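Local atomic coordinates of amidohydrolase 3 domain-containing protein (Pyrococcus furiosus, PDB entry 3ICJ), a protein that is of uncharacterised function but has a dinuclear zinc site and probably hydrolyses non-peptide carbon-nitrogen bonds, as its amidohydrolase relatives do. Residues Gly57-Asn62 with Ser72-Ile77; Lys89-Met94 with Ile496-Pro501. All blocks are in the same frame, centred on the assembly; numbering follows the deposited sequence.

Interaction 1: residues Gly57-Asn62 with Ser72-Ile77; sequences GLVISN and STALRI
Ile77, which meets Val59 across this contact, is held in its helical turn by a backbone hydrogen bond from Ile77 N to Thr73 O of 2.9 Å. No hydrogen bond joins 57-62 to 72-77; the two are held together by apolar packing. Val59 and Ala74 carry the greater part of it, with Val59 standing out from the strand toward the helix and its two methyl groups spread over successive parts of the helical surface. CG1 lies opposite the backbone N (chi1 -174°) and CG2 beside that N, a rotamer that points the methyls at different partners. Val59 CG2 rests on the start of this helical segment, 3.7 Å from Ala74 CB, and it is equally near the backbone there, with Ala74 O also 3.7 Å from Val59 CG2. The other branch makes the looser touch, Val59 CG1 lying 4.3 Å from Ile77 CG2, three residues on and so almost one turn further along. At the beginning of the strand Ala74 takes over from the helix side: its methyl CB sits 4.0 Å from Gly57 CA and close to Leu58 N. With only a bare CA at Gly57, the helix backbone can come in near, and the CA atoms of Gly57 and Ala74 are 5.4 Å apart. Small residues on both sides thus set the spacing at this end, while the branched side chains of Val59 and Ile77 meet where the backbones stand farther apart. Strand 57-61, an inner strand flanked by 64-69 and 37-41, runs roughly along the helix, their axes 29° apart. Helix 71-81 packs against one face of the sheet, forming a beta-alpha-beta crossover between the parallel edge strands 64-69 and 84-87; Met37 of strand 37-41 touches both Val59 and Ile77, completing the cluster.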
loop_
_atom_site.group_PDB
_atom_site.type_symbol
_atom_site.label_atom_id
_atom_site.label_comp_id
_atom_site.label_asym_id
_atom_site.label_seq_id
_atom_site.Cartn_x
_atom_site.Cartn_y
_atom_site.Cartn_z
ATOM N N GLY A 57 8.158 -29.629 11.347
ATOM C CA GLY A 57 7.382 -30.211 10.239
ATOM C C GLY A 57 6.035 -29.540 10.040
ATOM O O GLY A 57 5.371 -29.163 11.013
ATOM N N LEU A 58 5.626 -29.392 8.776
ATOM C CA LEU A 58 4.359 -28.752 8.453
ATOM C C LEU A 58 3.624 -29.541 7.399
ATOM O O LEU A 58 4.156 -29.754 6.304
ATOM C CB LEU A 58 4.599 -27.322 7.953
ATOM C CG LEU A 58 3.412 -26.364 7.938
ATOM C CD1 LEU A 58 3.004 -26.006 9.344
ATOM C CD2 LEU A 58 3.771 -25.108 7.131
ATOM N N VAL A 59 2.411 -29.985 7.727
ATOM C CA VAL A 59 1.540 -30.614 6.739
ATOM C C VAL A 59 0.464 -29.645 6.240
ATOM O O VAL A 59 -0.259 -29.031 7.030
ATOM C CB VAL A 59 0.873 -31.913 7.271
ATOM C CG1 VAL A 59 0.083 -32.609 6.158
ATOM C CG2 VAL A 59 1.918 -32.860 7.815
ATOM N N ILE A 60 0.365 -29.541 4.917
ATOM C CA ILE A 60 -0.543 -28.647 4.235
ATOM C C ILE A 60 -1.459 -29.460 3.331
ATOM O O ILE A 60 -0.996 -30.376 2.650
ATOM C CB ILE A 60 0.264 -27.630 3.392
ATOM C CG1 ILE A 60 1.025 -26.668 4.310
ATOM C CG2 ILE A 60 -0.634 -26.847 2.457
ATOM C CD1 ILE A 60 2.364 -26.254 3.745
ATOM N N SER A 61 -2.757 -29.152 3.333
ATOM C CA SER A 61 -3.654 -29.716 2.327
ATOM C C SER A 61 -4.813 -28.790 2.030
ATOM O O SER A 61 -5.390 -28.193 2.951
ATOM C CB SER A 61 -4.156 -31.116 2.709
ATOM O OG SER A 61 -5.014 -31.086 3.831
ATOM N N ASN A 62 -5.135 -28.687 0.736
ATOM C CA ASN A 62 -6.167 -27.786 0.220
ATOM C C ASN A 62 -5.902 -26.320 0.632
ATOM O O ASN A 62 -6.827 -25.557 0.952
ATOM C CB ASN A 62 -7.574 -28.290 0.604
ATOM C CG ASN A 62 -7.916 -29.638 -0.048
ATOM O OD1 ASN A 62 -8.201 -29.700 -1.248
ATOM N ND2 ASN A 62 -7.902 -30.714 0.745
ATOM N N SER A 72 8.982 -35.859 12.180
ATOM C CA SER A 72 8.633 -37.281 12.030
ATOM C C SER A 72 7.116 -37.550 11.986
ATOM O O SER A 72 6.654 -38.350 11.161
ATOM C CB SER A 72 9.337 -38.151 13.086
ATOM O OG SER A 72 8.977 -37.756 14.397
ATOM N N THR A 73 6.350 -36.858 12.834
ATOM C CA THR A 73 4.891 -36.953 12.818
ATOM C C THR A 73 4.332 -36.450 11.474
ATOM O O THR A 73 3.466 -37.095 10.873
ATOM C CB THR A 73 4.282 -36.156 13.993
ATOM O OG1 THR A 73 4.795 -36.682 15.216
ATOM C CG2 THR A 73 2.744 -36.245 14.017
ATOM N N ALA A 74 4.854 -35.315 11.004
ATOM C CA ALA A 74 4.510 -34.765 9.693
ATOM C C ALA A 74 4.841 -35.726 8.538
ATOM O O ALA A 74 4.072 -35.854 7.585
ATOM C CB ALA A 74 5.226 -33.442 9.476
ATOM N N LEU A 75 5.993 -36.385 8.638
ATOM C CA LEU A 75 6.404 -37.372 7.652
ATOM C C LEU A 75 5.435 -38.563 7.648
ATOM O O LEU A 75 5.000 -39.019 6.584
ATOM C CB LEU A 75 7.852 -37.800 7.907
ATOM C CG LEU A 75 8.462 -38.889 7.030
ATOM C CD1 LEU A 75 8.321 -38.563 5.544
ATOM C CD2 LEU A 75 9.932 -39.097 7.391
ATOM N N ARG A 76 5.079 -39.031 8.841
ATOM C CA ARG A 76 4.182 -40.173 9.001
ATOM C C ARG A 76 2.768 -39.863 8.476
ATOM O O ARG A 76 2.142 -40.726 7.878
ATOM C CB ARG A 76 4.141 -40.606 10.472
ATOM C CG ARG A 76 3.474 -41.941 10.756
ATOM C CD ARG A 76 4.413 -43.130 10.572
ATOM N NE ARG A 76 4.109 -43.878 9.355
ATOM C CZ ARG A 76 3.170 -44.821 9.264
ATOM N NH1 ARG A 76 2.979 -45.449 8.108
ATOM N NH2 ARG A 76 2.417 -45.136 10.320
ATOM N N ILE A 77 2.276 -38.645 8.714
ATOM C CA ILE A 77 0.953 -38.242 8.206
ATOM C C ILE A 77 0.909 -38.294 6.667
ATOM O O ILE A 77 -0.013 -38.879 6.069
ATOM C CB ILE A 77 0.519 -36.851 8.743
ATOM C CG1 ILE A 77 0.281 -36.916 10.254
ATOM C CG2 ILE A 77 -0.767 -36.353 8.032
ATOM C CD1 ILE A 77 -0.041 -35.548 10.923
#

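Interaction 2: residues Lys89-Met94 with Ile496-Pro501; sequences KGKFVM and ILDRDP
The Phe92 ring and the Asp500 carboxylate are stacked, their planes 16° apart. Asp500 covers one ring face: its CA lies above the ring centre, 3.7 Å from the plane, and its CB makes a CH-pi contact 4.0 Å from the centroid of the Phe92 ring. The carboxylate reaches out over the CE1 side, with Asp500 CG 3.7 Å from Phe92 CE1, because CG extends opposite the backbone N of Asp500 (chi1 -163°). Its OD2 is hydrogen-bonded to Tyr46 OH and to Leu502 N, which would fix the rotation of the carboxylate over the ring. At the ring edge, in plane, comes Asp498 O, so the backbone of 498-500 curls round the aromatic side chain from edge to face.

Beneath this cover the backbones pair as antiparallel strands. Phe92 and Leu497 form a hydrogen-bonded pair, with Phe92 N to Leu497 O at 2.9 Å and the nearly straight Leu497 N to Phe92 O at 2.7 Å; Val93 and Ile496 form the next, non-hydrogen-bonded pair. Here the C-terminal strand 494-497 returns to the start of strand 92-102, whose other neighbour at this level is strand 44-49, a joining of chain ends familiar from the small beta domain beside the barrel in amidohydrolases.

The side chains of Val93 and Ile496 lie alongside one another on one face of the sheet, whereas Phe92 and Leu497 occupy the other. Met94 bends at its thioether, and its SD lies 3.8 Å from Leu497 CD1 and 4.0 Å from Pro501 CB, and Trp443 of helix 442-451 packs against Met94, Leu497 and Pro501. On the more exposed side the aliphatic part of Lys91 runs beside Asp498, Lys91 CE being 3.6 Å from Asp498 OD1, while the ammonium turns back to Leu88 O.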
loop_
_atom_site.group_PDB
_atom_site.type_symbol
_atom_site.label_atom_id
_atom_site.label_comp_id
_atom_site.label_asym_id
_atom_site.label_seq_id
_atom_site.Cartn_x
_atom_site.Cartn_y
_atom_site.Cartn_z
ATOM N N LYS A 89 15.900 -29.504 4.195
ATOM C CA LYS A 89 17.339 -29.606 4.354
ATOM C C LYS A 89 17.869 -28.477 5.207
ATOM O O LYS A 89 18.810 -27.806 4.832
ATOM C CB LYS A 89 18.037 -29.627 2.995
ATOM C CG LYS A 89 17.635 -30.784 2.108
ATOM C CD LYS A 89 18.703 -31.095 1.075
ATOM C CE LYS A 89 18.125 -31.805 -0.115
ATOM N NZ LYS A 89 18.072 -33.268 0.107
ATOM N N GLY A 90 17.245 -28.272 6.357
ATOM C CA GLY A 90 17.707 -27.276 7.319
ATOM C C GLY A 90 17.286 -25.844 7.028
ATOM O O GLY A 90 17.631 -24.941 7.787
ATOM N N LYS A 91 16.544 -25.631 5.939
ATOM C CA LYS A 91 16.078 -24.295 5.564
ATOM C C LYS A 91 14.986 -23.796 6.500
ATOM O O LYS A 91 14.406 -24.566 7.278
ATOM C CB LYS A 91 15.583 -24.252 4.114
ATOM C CG LYS A 91 16.705 -24.175 3.082
ATOM C CD LYS A 91 16.121 -24.080 1.674
ATOM C CE LYS A 91 17.090 -24.592 0.629
ATOM N NZ LYS A 91 17.257 -26.072 0.732
ATOM N N PHE A 92 14.704 -22.505 6.412
ATOM C CA PHE A 92 13.713 -21.867 7.281
ATOM C C PHE A 92 12.410 -21.543 6.544
ATOM O O PHE A 92 12.429 -21.167 5.377
ATOM C CB PHE A 92 14.301 -20.613 7.936
ATOM C CG PHE A 92 15.498 -20.898 8.823
ATOM C CD1 PHE A 92 15.337 -21.062 10.197
ATOM C CD2 PHE A 92 16.776 -21.018 8.283
ATOM C CE1 PHE A 92 16.437 -21.355 11.019
ATOM C CE2 PHE A 92 17.877 -21.297 9.096
ATOM C CZ PHE A 92 17.704 -21.462 10.465
ATOM N N VAL A 93 11.282 -21.733 7.223
ATOM C CA VAL A 93 9.976 -21.341 6.690
ATOM C C VAL A 93 9.373 -20.270 7.624
ATOM O O VAL A 93 9.616 -20.290 8.829
ATOM C CB VAL A 93 9.034 -22.562 6.541
ATOM C CG1 VAL A 93 7.670 -22.167 6.000
ATOM C CG2 VAL A 93 9.650 -23.639 5.627
ATOM N N MET A 94 8.603 -19.339 7.063
ATOM C CA MET A 94 7.835 -18.363 7.878
ATOM C C MET A 94 6.525 -17.983 7.161
ATOM O O MET A 94 6.429 -18.157 5.934
ATOM C CB MET A 94 8.709 -17.112 8.189
ATOM C CG MET A 94 9.020 -16.154 6.991
ATOM S SD MET A 94 9.786 -14.551 7.464
ATOM C CE MET A 94 8.308 -13.583 7.803
ATOM N N ILE A 496 10.062 -19.634 1.958
ATOM C CA ILE A 496 11.202 -20.470 2.342
ATOM C C ILE A 496 12.490 -19.650 2.219
ATOM O O ILE A 496 12.765 -19.061 1.179
ATOM C CB ILE A 496 11.284 -21.765 1.481
ATOM C CG1 ILE A 496 9.969 -22.564 1.583
ATOM C CG2 ILE A 496 12.503 -22.627 1.877
ATOM C CD1 ILE A 496 9.843 -23.696 0.567
ATOM N N LEU A 497 13.267 -19.621 3.297
ATOM C CA LEU A 497 14.460 -18.787 3.384
ATOM C C LEU A 497 15.697 -19.655 3.684
ATOM O O LEU A 497 15.607 -20.641 4.438
ATOM C CB LEU A 497 14.256 -17.729 4.487
ATOM C CG LEU A 497 13.117 -16.719 4.318
ATOM C CD1 LEU A 497 12.800 -16.051 5.633
ATOM C CD2 LEU A 497 13.468 -15.684 3.237
ATOM N N ASP A 498 16.828 -19.301 3.070
ATOM C CA ASP A 498 18.117 -19.938 3.361
ATOM C C ASP A 498 18.647 -19.604 4.757
ATOM O O ASP A 498 19.225 -20.460 5.411
ATOM C CB ASP A 498 19.171 -19.547 2.316
ATOM C CG ASP A 498 18.895 -20.146 0.954
ATOM O OD1 ASP A 498 18.226 -21.201 0.877
ATOM O OD2 ASP A 498 19.351 -19.557 -0.045
ATOM N N ARG A 499 18.462 -18.358 5.189
ATOM C CA ARG A 499 18.940 -17.884 6.497
ATOM C C ARG A 499 17.789 -17.746 7.500
ATOM O O ARG A 499 16.636 -17.571 7.105
ATOM C CB ARG A 499 19.660 -16.531 6.350
ATOM C CG ARG A 499 18.845 -15.483 5.588
ATOM C CD ARG A 499 19.139 -14.037 5.984
ATOM N NE ARG A 499 18.395 -13.083 5.148
ATOM C CZ ARG A 499 17.136 -12.691 5.359
ATOM N NH1 ARG A 499 16.566 -11.824 4.531
ATOM N NH2 ARG A 499 16.442 -13.160 6.390
ATOM N N ASP A 500 18.114 -17.831 8.792
ATOM C CA ASP A 500 17.161 -17.563 9.875
ATOM C C ASP A 500 16.663 -16.123 9.795
ATOM O O ASP A 500 17.470 -15.191 9.863
ATOM C CB ASP A 500 17.817 -17.783 11.242
ATOM C CG ASP A 500 16.806 -17.939 12.374
ATOM O OD1 ASP A 500 17.195 -18.491 13.419
ATOM O OD2 ASP A 500 15.631 -17.529 12.240
ATOM N N PRO A 501 15.330 -15.940 9.663
ATOM C CA PRO A 501 14.789 -14.586 9.667
ATOM C C PRO A 501 14.920 -13.854 11.010
ATOM O O PRO A 501 14.778 -12.642 11.029
ATOM C CB PRO A 501 13.310 -14.786 9.273
ATOM C CG PRO A 501 12.990 -16.208 9.632
ATOM C CD PRO A 501 14.285 -16.950 9.373
#

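How the interactions relate
Both segments of interaction 1 precede those of interaction 2 in the chain; the centres are about 17 Å apart, and even the nearest atoms of the two stay about 5 Å from each other. Helix 71-81, one partner of interaction 1, leads through strand 84-87 directly into 89-94. The two contacts belong to neighbouring sheets, further linked by the chain passing from strand 37-41 to strand 44-49. Interaction 1 is a local strand-helix packing within the N-terminal sheet, whereas interaction 2, between segments 402 residues apart, ties the C-terminal strand to the beginning of strand 92-102. Both lie away from the zinc site, although strand 92-102 continues from interaction 2 to the zinc ligand His101.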